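Long-range contacts in exopolygalacturonase (Yersinia enterocolitica, PDB 2UVF), which hydrolyses polygalacturonan from the chain end, as a periplasmic family 28 glycoside hydrolase captured here with digalacturonic acid: residues Tyr48-Ile53 and Lys149-Pro154; Arg64-Tyr69 and Ala132-Gly137; Asn272-Ala277 and Ile306-Gln311; Trp447-Leu452 and Gly476-Thr481. All blocks are in the same frame, centred on the assembly; numbering follows the deposited sequence.

Interaction 1. Residues Tyr48-Ile53 and Lys149-Pro154; sequences YDESSI and KTSAKP
Glu50 and Ser151 bring the two loops closest, their CA atoms 4.5 Å apart, and a single backbone hydrogen bond, from Ser151 N to Asp49 O (2.8 Å), joins them, nearly straight at the hydrogen (175°) although the donor stands well above the carbonyl plane. Beside it, Glu50 CA makes a CA-H...O contact with Ser151 O at 3.3 Å. The carbonyl of Asp49 is also covered by Thr150, whose CB lies 3.3 Å from Asp49 O, while Thr150 CG2 crosses the end of Ile53 at about a right angle and meets Ile53 CD1 at 3.9 Å. At chi1 49° Thr150 sends CG2 toward Ile53 and OG1 to Lys121 O and Thr124 N, which bind it by hydrogen bonds. The contact joins the loop before strand 53-58 of the fibronectin type III domain to the linker between strand 146-149 and strand 156-158, the first of the parallel beta-helix strands. Tyr48 places one ring face over Lys149 O, with Tyr48 CD1 3.9 Å from that oxygen, and meets Ser151 CB at the ring edge. On the other flank the Glu50 chain, bent at chi2 (-89°), crosses Pro154 so that Glu50 OE2 lies 3.5 Å from Pro154 CD. Arg188 forms salt bridges with both Glu50 OE1 and Asp49 OD2, linking this loop to beta-helix strand 187-191.

Interaction 2. Residues Arg64-Tyr69 and Ala132-Gly137; sequences RKIVDY and AQYADG
A classic beta bulge interrupts the antiparallel pairing of strands 66-73 and 125-134 in the fibronectin type III domain, with Val67 and Asp68 both set against Gln133. Val67 N gives Gln133 O a bond of 2.9 Å, whereas the second bond to that oxygen, from Asp68 N, is weak at 3.4 Å. Gln133 N returns a short bond to Asp68 O (2.7 Å), and beyond the bulge Ala135 N reaches Lys65 O. The extra residue shifts the register by one between Ile66 and Asp68. On one face of the sheet Tyr69 lies alongside Ala132, with Tyr69 CE1 3.7 Å from Ala132 CB. The Ile66 side chain forks at chi1 -50°, sending CG2 to that same methyl and CG1 to the Tyr134 ring, where Ile66 CG1 touches Tyr134 CE1 (3.9 Å); this ring also receives Lys65 O at its edge. Asp68 and Gln133 share the other face: the extended Gln133 chain brings its NE2 to 3.7 Å from Asp68 CB, but its OE1 is bonded to Gln70 NE2. Asp68 OD1 accepts from Tyr69 N on its anti side, and OD2 is engaged by Ser82. Val67 CG1 packs on Ala135 CB at 3.9 Å, within the type I turn Tyr134-Gly137. The whole is a classic bulge between neighbouring strands of the antiparallel sheet of a fibronectin type III domain.

Interaction 3. Residues Asn272-Ala277 and Ile306-Gln311; sequences NGWLRA and ILAKNQ
Ile306, the N-cap residue of helix 307-317, presses its side chain into the backbone and side chains of 272-275. With CG1 anti to the carbonyl carbon (chi1 -56°) and the chain extended beyond it, Ile306 CD1 reaches Leu275 CD2 at 3.8 Å, the two side chains crossing at about a right angle. The other branch turns to Asn272, and Ile306 CG2 lies 3.8 Å from Asn272 OD1; Asn272 ND2 is bonded to Gly219 O. Ala308 CB rests over the six-membered ring of Trp274, 4.0 Å from the ring centroid and 13° off its normal, a CH-pi contact. The first turn of the helix is fastened through backbone carbonyls. Gly273 O accepts from two donors: Ile306 N at 2.8 Å from above the carbonyl plane, and Ala308 N at 3.2 Å on a lone pair. Asn272 O takes Leu307 N at 2.9 Å, with Leu307 CB packed against the same oxygen. These bonds satisfy amides at the helix start that have no acceptor within the helix itself. The loop follows strand 268-270 of the beta-helix and leads into strand 276-277, while Trp274 also packs on Val301 and Asp304 of helix 301-304.

Interaction 4. Residues Trp447-Leu452 and Gly476-Thr481; sequences WIEDIL and GARNVT
Trp447 and Arg478 stack face to face: the guanidinium lies flat on the indole, with planes 11° apart and centres 3.8 Å apart, so that a cation-pi contact forms over the five-membered ring, while Arg478 CD makes a CH-pi contact over the six-membered one. The opposite indole face covers the backbone of Gly476. Glu449 runs alongside Arg478, its carboxylate nearly coplanar with the guanidinium, and Glu449 OE1 takes Arg478 NE at 3.0 Å in a salt bridge; a water joins Glu449 OE2 to Arg478 NH2. Held on one face by the indole and at its edge by Glu449 OE1, with NH1 bonded to Tyr520 OH, the guanidinium is probably restrained from rotating. Further along, Asn479 ND2 meets Asp450 OD1 at 3.1 Å from above the carboxylate plane, the amide turned 67° against the carboxylate. On the other side of the strands Ile451 and Val480 lie side by side, Ile451 CG1 3.8 Å from Val480 CG2, and Ile448 meets Ala477. Backbone bonds such as Ile448 N to Gly476 O (2.9 Å) keep the parallel register typical of a beta-helix. In that stack 448-459 lies between strands 421-427 and 476-490, and Ile448 and Ile451 reach across to Phe407 of strand 405-408.

In the fold
From the N terminus, interaction 1 opens first, at 48-53, and closes only at 149-154, so its loop spans most of the fibronectin type III domain. Interaction 2 opens and closes within that loop, pairing two strands of the domain's four-stranded antiparallel sheet; the two contacts do not touch, their centres being 31 Å apart. Past 154 the chain enters the parallel beta-helix, where interaction 3 closes a shorter loop, from 272-277 to 306-311, that ties the start of helix 307-317 to the loop after strand 268-270. Interaction 4 comes last, joining successive beta-helix strands at 447-452 and 476-481. Interactions 3 and 4 follow in series, none of the contacts crossing another, and lie on opposite sides of the chain's centre.

Interaction 1. Residues Tyr48-Ile53 and Lys149-Pro154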
loop_
_atom_site.group_PDB
_atom_site.type_symbol
_atom_site.label_atom_id
_atom_site.label_comp_id
_atom_site.label_asym_id
_atom_site.label_seq_id
_atom_site.Cartn_x
_atom_site.Cartn_y
_atom_site.Cartn_z
ATOM N N TYR A 48 1.281 -12.111 -15.270
ATOM C CA TYR A 48 1.306 -13.388 -15.977
ATOM C C TYR A 48 2.716 -13.931 -16.175
ATOM O O TYR A 48 3.716 -13.245 -15.929
ATOM C CB TYR A 48 0.531 -13.313 -17.298
ATOM C CG TYR A 48 1.139 -12.394 -18.322
ATOM C CD1 TYR A 48 2.116 -12.854 -19.201
ATOM C CD2 TYR A 48 0.730 -11.075 -18.422
ATOM C CE1 TYR A 48 2.678 -12.024 -20.141
ATOM C CE2 TYR A 48 1.283 -10.234 -19.369
ATOM C CZ TYR A 48 2.259 -10.718 -20.226
ATOM O OH TYR A 48 2.820 -9.886 -21.161
ATOM N N ASP A 49 2.765 -15.172 -16.636
ATOM C CA ASP A 49 3.943 -16.009 -16.555
ATOM C C ASP A 49 3.987 -16.884 -17.800
ATOM O O ASP A 49 3.166 -16.728 -18.692
ATOM C CB ASP A 49 3.785 -16.919 -15.324
ATOM C CG ASP A 49 5.025 -16.992 -14.510
ATOM O OD1 ASP A 49 5.056 -17.751 -13.520
ATOM O OD2 ASP A 49 5.979 -16.273 -14.869
ATOM N N GLU A 50 4.924 -17.823 -17.848
ATOM C CA GLU A 50 4.868 -18.894 -18.838
ATOM C C GLU A 50 3.836 -19.987 -18.511
ATOM O O GLU A 50 3.472 -20.776 -19.389
ATOM C CB GLU A 50 6.245 -19.520 -19.064
ATOM C CG GLU A 50 6.790 -20.315 -17.885
ATOM C CD GLU A 50 7.583 -19.448 -16.933
ATOM O OE1 GLU A 50 7.274 -18.237 -16.833
ATOM O OE2 GLU A 50 8.516 -19.978 -16.288
ATOM N N SER A 51 3.372 -20.049 -17.263
ATOM C CA SER A 51 2.389 -21.073 -16.902
ATOM C C SER A 51 1.197 -20.583 -16.081
ATOM O O SER A 51 0.341 -21.382 -15.704
ATOM C CB SER A 51 3.050 -22.300 -16.255
ATOM O OG SER A 51 3.989 -21.942 -15.267
ATOM N N SER A 52 1.133 -19.284 -15.812
ATOM C CA SER A 52 0.056 -18.746 -14.976
ATOM C C SER A 52 -0.391 -17.353 -15.396
ATOM O O SER A 52 0.404 -16.560 -15.881
ATOM C CB SER A 52 0.455 -18.757 -13.497
ATOM O OG SER A 52 1.733 -18.171 -13.321
ATOM N N ILE A 53 -1.679 -17.081 -15.200
ATOM C CA ILE A 53 -2.284 -15.777 -15.465
ATOM C C ILE A 53 -3.139 -15.421 -14.242
ATOM O O ILE A 53 -3.823 -16.292 -13.689
ATOM C CB ILE A 53 -3.147 -15.797 -16.776
ATOM C CG1 ILE A 53 -2.267 -16.128 -17.996
ATOM C CG2 ILE A 53 -3.916 -14.467 -16.981
ATOM C CD1 ILE A 53 -3.040 -16.602 -19.252
ATOM N N LYS A 149 -2.589 -14.240 -23.382
ATOM C CA LYS A 149 -1.535 -15.167 -23.746
ATOM C C LYS A 149 -0.444 -15.209 -22.681
ATOM O O LYS A 149 0.057 -14.168 -22.247
ATOM C CB LYS A 149 -0.951 -14.781 -25.117
ATOM C CG LYS A 149 -0.184 -15.896 -25.833
ATOM C CD LYS A 149 0.099 -15.540 -27.286
ATOM C CE LYS A 149 1.328 -14.640 -27.437
ATOM N NZ LYS A 149 2.605 -15.417 -27.437
ATOM N N THR A 150 -0.079 -16.421 -22.272
ATOM C CA THR A 150 1.105 -16.643 -21.444
ATOM C C THR A 150 2.368 -16.131 -22.157
ATOM O O THR A 150 2.336 -15.799 -23.349
ATOM C CB THR A 150 1.278 -18.144 -21.065
ATOM O OG1 THR A 150 1.169 -18.972 -22.234
ATOM C CG2 THR A 150 0.228 -18.571 -20.030
ATOM N N SER A 151 3.468 -16.047 -21.416
ATOM C CA SER A 151 4.742 -15.626 -21.974
ATOM C C SER A 151 5.576 -16.860 -22.350
ATOM O O SER A 151 5.234 -17.985 -21.977
ATOM C CB SER A 151 5.485 -14.735 -20.971
ATOM O OG SER A 151 6.008 -15.488 -19.883
ATOM N N ALA A 152 6.651 -16.650 -23.105
ATOM C CA ALA A 152 7.607 -17.724 -23.383
ATOM C C ALA A 152 8.456 -18.012 -22.154
ATOM O O ALA A 152 8.762 -17.106 -21.373
ATOM C CB ALA A 152 8.497 -17.358 -24.567
ATOM N N LYS A 153 8.832 -19.274 -21.983
ATOM C CA LYS A 153 9.759 -19.659 -20.925
ATOM C C LYS A 153 10.954 -18.690 -20.951
ATOM O O LYS A 153 11.552 -18.488 -22.013
ATOM C CB LYS A 153 10.178 -21.130 -21.104
ATOM C CG LYS A 153 11.581 -21.492 -20.642
ATOM C CD LYS A 153 11.649 -21.788 -19.148
ATOM C CE LYS A 153 13.101 -21.922 -18.696
ATOM N NZ LYS A 153 13.202 -22.589 -17.364
ATOM N N PRO A 154 11.275 -18.061 -19.794
ATOM C CA PRO A 154 12.341 -17.058 -19.690
ATOM C C PRO A 154 13.775 -17.621 -19.603
ATOM O O PRO A 154 13.978 -18.797 -19.280
ATOM C CB PRO A 154 12.000 -16.356 -18.373
ATOM C CG PRO A 154 11.444 -17.443 -17.542
ATOM C CD PRO A 154 10.612 -18.265 -18.490
#

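Interaction 2. Residues Arg64-Tyr69 and Ala132-Gly137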
loop_
_atom_site.group_PDB
_atom_site.type_symbol
_atom_site.label_atom_id
_atom_site.label_comp_id
_atom_site.label_asym_id
_atom_site.label_seq_id
_atom_site.Cartn_x
_atom_site.Cartn_y
_atom_site.Cartn_z
ATOM N N ARG A 64 -24.692 -7.059 -1.655
ATOM C CA ARG A 64 -25.587 -7.730 -0.707
ATOM C C ARG A 64 -26.045 -9.132 -1.129
ATOM O O ARG A 64 -26.252 -10.009 -0.272
ATOM C CB ARG A 64 -26.809 -6.857 -0.426
ATOM C CG ARG A 64 -26.566 -5.777 0.608
ATOM C CD ARG A 64 -27.829 -4.976 0.917
ATOM N NE ARG A 64 -28.167 -4.024 -0.144
ATOM C CZ ARG A 64 -29.378 -3.489 -0.308
ATOM N NH1 ARG A 64 -30.364 -3.829 0.507
ATOM N NH2 ARG A 64 -29.610 -2.627 -1.288
ATOM N N LYS A 65 -26.206 -9.345 -2.439
ATOM C CA LYS A 65 -26.755 -10.603 -2.940
ATOM C C LYS A 65 -25.684 -11.482 -3.613
ATOM O O LYS A 65 -25.936 -12.651 -3.927
ATOM C CB LYS A 65 -27.957 -10.335 -3.859
ATOM C CG LYS A 65 -28.820 -9.107 -3.430
ATOM C CD LYS A 65 -30.216 -9.059 -4.078
ATOM C CE LYS A 65 -31.230 -9.962 -3.347
ATOM N NZ LYS A 65 -32.348 -10.406 -4.254
ATOM N N ILE A 66 -24.488 -10.925 -3.804
ATOM C CA ILE A 66 -23.380 -11.641 -4.436
ATOM C C ILE A 66 -22.530 -12.275 -3.341
ATOM O O ILE A 66 -22.005 -11.576 -2.482
ATOM C CB ILE A 66 -22.514 -10.689 -5.330
ATOM C CG1 ILE A 66 -23.417 -9.882 -6.275
ATOM C CG2 ILE A 66 -21.452 -11.481 -6.115
ATOM C CD1 ILE A 66 -22.820 -8.584 -6.812
ATOM N N VAL A 67 -22.403 -13.596 -3.364
ATOM C CA VAL A 67 -21.663 -14.302 -2.315
ATOM C C VAL A 67 -20.320 -14.869 -2.798
ATOM O O VAL A 67 -19.517 -15.326 -1.990
ATOM C CB VAL A 67 -22.528 -15.408 -1.613
ATOM C CG1 VAL A 67 -23.706 -14.792 -0.891
ATOM C CG2 VAL A 67 -22.996 -16.481 -2.613
ATOM N N ASP A 68 -20.079 -14.795 -4.109
ATOM C CA ASP A 68 -18.907 -15.393 -4.753
ATOM C C ASP A 68 -18.879 -15.053 -6.247
ATOM O O ASP A 68 -19.802 -14.427 -6.762
ATOM C CB ASP A 68 -18.916 -16.914 -4.567
ATOM C CG ASP A 68 -17.537 -17.487 -4.302
ATOM O OD1 ASP A 68 -16.518 -16.876 -4.693
ATOM O OD2 ASP A 68 -17.471 -18.568 -3.698
ATOM N N TYR A 69 -17.805 -15.462 -6.926
ATOM C CA TYR A 69 -17.669 -15.342 -8.388
ATOM C C TYR A 69 -17.075 -16.637 -8.934
ATOM O O TYR A 69 -16.277 -17.285 -8.245
ATOM C CB TYR A 69 -16.753 -14.174 -8.761
ATOM C CG TYR A 69 -17.386 -12.816 -8.600
ATOM C CD1 TYR A 69 -18.070 -12.208 -9.659
ATOM C CD2 TYR A 69 -17.297 -12.126 -7.387
ATOM C CE1 TYR A 69 -18.660 -10.952 -9.511
ATOM C CE2 TYR A 69 -17.877 -10.872 -7.232
ATOM C CZ TYR A 69 -18.560 -10.289 -8.286
ATOM O OH TYR A 69 -19.115 -9.040 -8.105
ATOM N N ALA A 132 -20.868 -13.660 -11.415
ATOM C CA ALA A 132 -21.307 -13.519 -10.027
ATOM C C ALA A 132 -22.142 -14.717 -9.589
ATOM O O ALA A 132 -23.018 -15.185 -10.323
ATOM C CB ALA A 132 -22.103 -12.242 -9.838
ATOM N N GLN A 133 -21.854 -15.215 -8.392
ATOM C CA GLN A 133 -22.631 -16.279 -7.789
ATOM C C GLN A 133 -23.454 -15.662 -6.668
ATOM O O GLN A 133 -22.941 -14.886 -5.857
ATOM C CB GLN A 133 -21.720 -17.386 -7.249
ATOM C CG GLN A 133 -22.437 -18.689 -6.896
ATOM C CD GLN A 133 -21.591 -19.600 -6.035
ATOM O OE1 GLN A 133 -20.877 -20.462 -6.544
ATOM N NE2 GLN A 133 -21.654 -19.404 -4.725
ATOM N N TYR A 134 -24.743 -15.990 -6.641
ATOM C CA TYR A 134 -25.655 -15.369 -5.698
ATOM C C TYR A 134 -25.924 -16.278 -4.507
ATOM O O TYR A 134 -25.644 -17.478 -4.544
ATOM C CB TYR A 134 -26.959 -14.951 -6.389
ATOM C CG TYR A 134 -26.778 -13.909 -7.477
ATOM C CD1 TYR A 134 -26.503 -12.577 -7.161
ATOM C CD2 TYR A 134 -26.886 -14.253 -8.819
ATOM C CE1 TYR A 134 -26.332 -11.626 -8.151
ATOM C CE2 TYR A 134 -26.714 -13.305 -9.820
ATOM C CZ TYR A 134 -26.442 -11.996 -9.475
ATOM O OH TYR A 134 -26.284 -11.062 -10.472
ATOM N N ALA A 135 -26.459 -15.679 -3.448
ATOM C CA ALA A 135 -26.791 -16.385 -2.213
ATOM C C ALA A 135 -27.651 -17.632 -2.471
ATOM O O ALA A 135 -27.416 -18.685 -1.864
ATOM C CB ALA A 135 -27.489 -15.429 -1.246
ATOM N N ASP A 136 -28.612 -17.502 -3.392
ATOM C CA ASP A 136 -29.601 -18.544 -3.719
ATOM C C ASP A 136 -29.126 -19.599 -4.736
ATOM O O ASP A 136 -29.940 -20.364 -5.260
ATOM C CB ASP A 136 -30.894 -17.891 -4.227
ATOM C CG ASP A 136 -30.703 -17.129 -5.545
ATOM O OD1 ASP A 136 -29.619 -17.238 -6.166
ATOM O OD2 ASP A 136 -31.648 -16.419 -5.963
ATOM N N GLY A 137 -27.824 -19.615 -5.028
ATOM C CA GLY A 137 -27.211 -20.640 -5.880
ATOM C C GLY A 137 -27.060 -20.276 -7.346
ATOM O O GLY A 137 -26.259 -20.895 -8.059
#

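Interaction 3. Residues Asn272-Ala277 and Ile306-Gln311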
loop_
_atom_site.group_PDB
_atom_site.type_symbol
_atom_site.label_atom_id
_atom_site.label_comp_id
_atom_site.label_asym_id
_atom_site.label_seq_id
_atom_site.Cartn_x
_atom_site.Cartn_y
_atom_site.Cartn_z
ATOM N N ASN A 272 17.521 -5.020 7.162
ATOM C CA ASN A 272 18.586 -5.109 8.160
ATOM C C ASN A 272 18.707 -3.813 8.960
ATOM O O ASN A 272 19.806 -3.448 9.435
ATOM C CB ASN A 272 19.930 -5.518 7.503
ATOM C CG ASN A 272 20.891 -6.209 8.471
ATOM O OD1 ASN A 272 20.562 -6.453 9.646
ATOM N ND2 ASN A 272 22.087 -6.535 7.976
ATOM N N GLY A 273 17.563 -3.141 9.125
ATOM C CA GLY A 273 17.522 -1.776 9.596
ATOM C C GLY A 273 17.555 -1.619 11.088
ATOM O O GLY A 273 18.135 -0.650 11.613
ATOM N N TRP A 274 16.925 -2.578 11.770
ATOM C CA TRP A 274 16.576 -2.444 13.179
ATOM C C TRP A 274 16.748 -3.712 13.971
ATOM O O TRP A 274 16.559 -4.815 13.445
ATOM C CB TRP A 274 15.091 -2.086 13.296
ATOM C CG TRP A 274 14.745 -0.862 12.619
ATOM C CD1 TRP A 274 14.125 -0.736 11.409
ATOM C CD2 TRP A 274 14.999 0.443 13.085
ATOM N NE1 TRP A 274 13.971 0.582 11.093
ATOM C CE2 TRP A 274 14.509 1.334 12.108
ATOM C CE3 TRP A 274 15.601 0.965 14.245
ATOM C CZ2 TRP A 274 14.584 2.709 12.265
ATOM C CZ3 TRP A 274 15.689 2.331 14.383
ATOM C CH2 TRP A 274 15.169 3.190 13.406
ATOM N N LEU A 275 17.032 -3.535 15.253
ATOM C CA LEU A 275 17.011 -4.627 16.193
ATOM C C LEU A 275 15.565 -5.040 16.459
ATOM O O LEU A 275 14.635 -4.268 16.231
ATOM C CB LEU A 275 17.727 -4.223 17.491
ATOM C CG LEU A 275 19.273 -4.195 17.464
ATOM C CD1 LEU A 275 19.768 -3.724 18.782
ATOM C CD2 LEU A 275 19.897 -5.558 17.144
ATOM N N ARG A 276 15.381 -6.266 16.945
ATOM C CA ARG A 276 14.069 -6.731 17.353
ATOM C C ARG A 276 13.592 -5.995 18.610
ATOM O O ARG A 276 14.399 -5.418 19.343
ATOM C CB ARG A 276 14.110 -8.250 17.569
ATOM C CG ARG A 276 14.328 -9.048 16.291
ATOM C CD ARG A 276 13.136 -8.947 15.378
ATOM N NE ARG A 276 13.262 -9.895 14.279
ATOM C CZ ARG A 276 12.727 -11.112 14.248
ATOM N NH1 ARG A 276 12.005 -11.545 15.262
ATOM N NH2 ARG A 276 12.925 -11.899 13.192
ATOM N N ALA A 277 12.285 -6.003 18.852
ATOM C CA ALA A 277 11.707 -5.338 20.026
ATOM C C ALA A 277 11.928 -6.159 21.302
ATOM O O ALA A 277 12.327 -7.315 21.219
ATOM C CB ALA A 277 10.241 -5.084 19.804
ATOM N N ILE A 306 20.401 -0.993 13.245
ATOM C CA ILE A 306 21.509 -1.790 12.754
ATOM C C ILE A 306 22.015 -1.015 11.528
ATOM O O ILE A 306 22.893 -0.170 11.675
ATOM C CB ILE A 306 21.109 -3.245 12.420
ATOM C CG1 ILE A 306 20.470 -3.939 13.637
ATOM C CG2 ILE A 306 22.307 -4.024 11.913
ATOM C CD1 ILE A 306 20.111 -5.439 13.373
ATOM N N LEU A 307 21.454 -1.261 10.343
ATOM C CA LEU A 307 21.706 -0.382 9.202
ATOM C C LEU A 307 21.341 1.078 9.481
ATOM O O LEU A 307 22.066 1.977 9.086
ATOM C CB LEU A 307 21.005 -0.869 7.945
ATOM C CG LEU A 307 21.235 0.028 6.737
ATOM C CD1 LEU A 307 22.729 0.085 6.348
ATOM C CD2 LEU A 307 20.378 -0.405 5.584
ATOM N N ALA A 308 20.236 1.306 10.186
ATOM C CA ALA A 308 19.765 2.652 10.496
ATOM C C ALA A 308 20.654 3.392 11.502
ATOM O O ALA A 308 20.800 4.616 11.409
ATOM C CB ALA A 308 18.339 2.602 11.004
ATOM N N LYS A 309 21.209 2.650 12.476
ATOM C CA LYS A 309 22.215 3.167 13.422
ATOM C C LYS A 309 23.427 3.713 12.659
ATOM O O LYS A 309 23.784 4.881 12.832
ATOM C CB LYS A 309 22.667 2.071 14.383
ATOM C CG LYS A 309 23.765 2.473 15.353
ATOM C CD LYS A 309 24.185 1.274 16.182
ATOM C CE LYS A 309 25.169 1.636 17.284
ATOM N NZ LYS A 309 25.171 0.577 18.372
ATOM N N ASN A 310 24.001 2.869 11.795
ATOM C CA ASN A 310 25.227 3.132 11.060
ATOM C C ASN A 310 25.138 4.264 10.047
ATOM O O ASN A 310 26.073 5.050 9.905
ATOM C CB ASN A 310 25.712 1.843 10.385
ATOM C CG ASN A 310 26.119 0.758 11.396
ATOM O OD1 ASN A 310 26.213 1.013 12.594
ATOM N ND2 ASN A 310 26.373 -0.445 10.906
ATOM N N GLN A 311 24.007 4.345 9.346
ATOM C CA GLN A 311 23.757 5.425 8.393
ATOM C C GLN A 311 23.548 6.785 9.071
ATOM O O GLN A 311 24.037 7.809 8.568
ATOM C CB GLN A 311 22.591 5.059 7.462
ATOM C CG GLN A 311 22.923 3.971 6.443
ATOM C CD GLN A 311 21.741 3.585 5.543
ATOM O OE1 GLN A 311 20.613 3.402 6.012
ATOM N NE2 GLN A 311 22.007 3.428 4.253
#

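Interaction 4. Residues Trp447-Leu452 and Gly476-Thr481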
loop_
_atom_site.group_PDB
_atom_site.type_symbol
_atom_site.label_atom_id
_atom_site.label_comp_id
_atom_site.label_asym_id
_atom_site.label_seq_id
_atom_site.Cartn_x
_atom_site.Cartn_y
_atom_site.Cartn_z
ATOM N N TRP A 447 -1.979 16.839 -6.377
ATOM C CA TRP A 447 -3.290 16.168 -6.281
ATOM C C TRP A 447 -3.185 14.644 -6.151
ATOM O O TRP A 447 -2.428 13.993 -6.864
ATOM C CB TRP A 447 -4.249 16.560 -7.430
ATOM C CG TRP A 447 -4.836 17.952 -7.277
ATOM C CD1 TRP A 447 -4.452 19.084 -7.947
ATOM C CD2 TRP A 447 -5.898 18.359 -6.388
ATOM N NE1 TRP A 447 -5.206 20.162 -7.535
ATOM C CE2 TRP A 447 -6.100 19.747 -6.583
ATOM C CE3 TRP A 447 -6.691 17.687 -5.450
ATOM C CZ2 TRP A 447 -7.064 20.476 -5.873
ATOM C CZ3 TRP A 447 -7.654 18.408 -4.747
ATOM C CH2 TRP A 447 -7.832 19.790 -4.963
ATOM N N ILE A 448 -3.944 14.102 -5.207
ATOM C CA ILE A 448 -4.171 12.662 -5.100
ATOM C C ILE A 448 -5.616 12.404 -5.499
ATOM O O ILE A 448 -6.534 13.043 -4.980
ATOM C CB ILE A 448 -3.887 12.126 -3.658
ATOM C CG1 ILE A 448 -2.403 12.318 -3.301
ATOM C CG2 ILE A 448 -4.319 10.644 -3.532
ATOM C CD1 ILE A 448 -2.115 12.501 -1.832
ATOM N N GLU A 449 -5.835 11.479 -6.425
ATOM C CA GLU A 449 -7.165 11.371 -7.002
ATOM C C GLU A 449 -7.474 10.011 -7.625
ATOM O O GLU A 449 -6.570 9.267 -8.006
ATOM C CB GLU A 449 -7.346 12.474 -8.052
ATOM C CG GLU A 449 -6.464 12.289 -9.285
ATOM C CD GLU A 449 -6.343 13.544 -10.145
ATOM O OE1 GLU A 449 -6.805 14.634 -9.724
ATOM O OE2 GLU A 449 -5.772 13.418 -11.243
ATOM N N ASP A 450 -8.774 9.731 -7.741
ATOM C CA ASP A 450 -9.290 8.519 -8.371
ATOM C C ASP A 450 -8.813 7.281 -7.623
ATOM O O ASP A 450 -8.237 6.383 -8.226
ATOM C CB ASP A 450 -8.891 8.412 -9.858
ATOM C CG ASP A 450 -9.204 9.679 -10.683
ATOM O OD1 ASP A 450 -9.993 10.563 -10.249
ATOM O OD2 ASP A 450 -8.648 9.762 -11.815
ATOM N N ILE A 451 -9.085 7.251 -6.319
ATOM C CA ILE A 451 -8.655 6.189 -5.403
ATOM C C ILE A 451 -9.877 5.360 -4.986
ATOM O O ILE A 451 -10.839 5.905 -4.442
ATOM C CB ILE A 451 -7.985 6.785 -4.099
ATOM C CG1 ILE A 451 -6.923 7.879 -4.393
ATOM C CG2 ILE A 451 -7.427 5.695 -3.198
ATOM C CD1 ILE A 451 -5.707 7.454 -5.274
ATOM N N LEU A 452 -9.829 4.047 -5.228
ATOM C CA LEU A 452 -10.903 3.122 -4.790
ATOM C C LEU A 452 -10.424 1.968 -3.882
ATOM O O LEU A 452 -9.717 1.064 -4.326
ATOM C CB LEU A 452 -11.731 2.594 -5.996
ATOM C CG LEU A 452 -12.835 1.554 -5.709
ATOM C CD1 LEU A 452 -13.898 2.083 -4.748
ATOM C CD2 LEU A 452 -13.484 1.028 -6.978
ATOM N N GLY A 476 -4.303 18.599 -2.695
ATOM C CA GLY A 476 -5.313 17.928 -1.902
ATOM C C GLY A 476 -5.618 16.554 -2.464
ATOM O O GLY A 476 -4.853 16.004 -3.249
ATOM N N ALA A 477 -6.737 15.994 -2.030
ATOM C CA ALA A 477 -7.213 14.708 -2.533
ATOM C C ALA A 477 -8.680 14.837 -2.910
ATOM O O ALA A 477 -9.460 15.543 -2.255
ATOM C CB ALA A 477 -7.003 13.603 -1.498
ATOM N N ARG A 478 -9.033 14.187 -4.003
ATOM C CA ARG A 478 -10.374 14.237 -4.534
ATOM C C ARG A 478 -10.719 12.896 -5.145
ATOM O O ARG A 478 -9.831 12.107 -5.479
ATOM C CB ARG A 478 -10.520 15.358 -5.575
ATOM C CG ARG A 478 -9.616 15.268 -6.801
ATOM C CD ARG A 478 -9.639 16.618 -7.543
ATOM N NE ARG A 478 -8.688 16.719 -8.656
ATOM C CZ ARG A 478 -8.289 17.875 -9.191
ATOM N NH1 ARG A 478 -8.747 19.038 -8.730
ATOM N NH2 ARG A 478 -7.410 17.877 -10.186
ATOM N N ASN A 479 -12.019 12.655 -5.290
ATOM C CA ASN A 479 -12.546 11.399 -5.815
ATOM C C ASN A 479 -11.916 10.148 -5.171
ATOM O O ASN A 479 -11.331 9.303 -5.841
ATOM C CB ASN A 479 -12.504 11.379 -7.341
ATOM C CG ASN A 479 -13.237 10.194 -7.912
ATOM O OD1 ASN A 479 -14.209 9.708 -7.318
ATOM N ND2 ASN A 479 -12.762 9.689 -9.050
ATOM N N VAL A 480 -12.054 10.073 -3.849
ATOM C CA VAL A 480 -11.560 8.958 -3.037
ATOM C C VAL A 480 -12.784 8.200 -2.500
ATOM O O VAL A 480 -13.656 8.802 -1.870
ATOM C CB VAL A 480 -10.653 9.475 -1.864
ATOM C CG1 VAL A 480 -10.444 8.406 -0.809
ATOM C CG2 VAL A 480 -9.298 9.993 -2.381
ATOM N N THR A 481 -12.857 6.899 -2.796
ATOM C CA THR A 481 -13.964 6.036 -2.362
ATOM C C THR A 481 -13.451 4.957 -1.431
ATOM O O THR A 481 -12.486 4.263 -1.741
ATOM C CB THR A 481 -14.755 5.385 -3.556
ATOM O OG1 THR A 481 -15.395 6.407 -4.321
ATOM C CG2 THR A 481 -15.843 4.428 -3.056
HETATM O O HOH W 1 -5.798 16.062 -12.256
#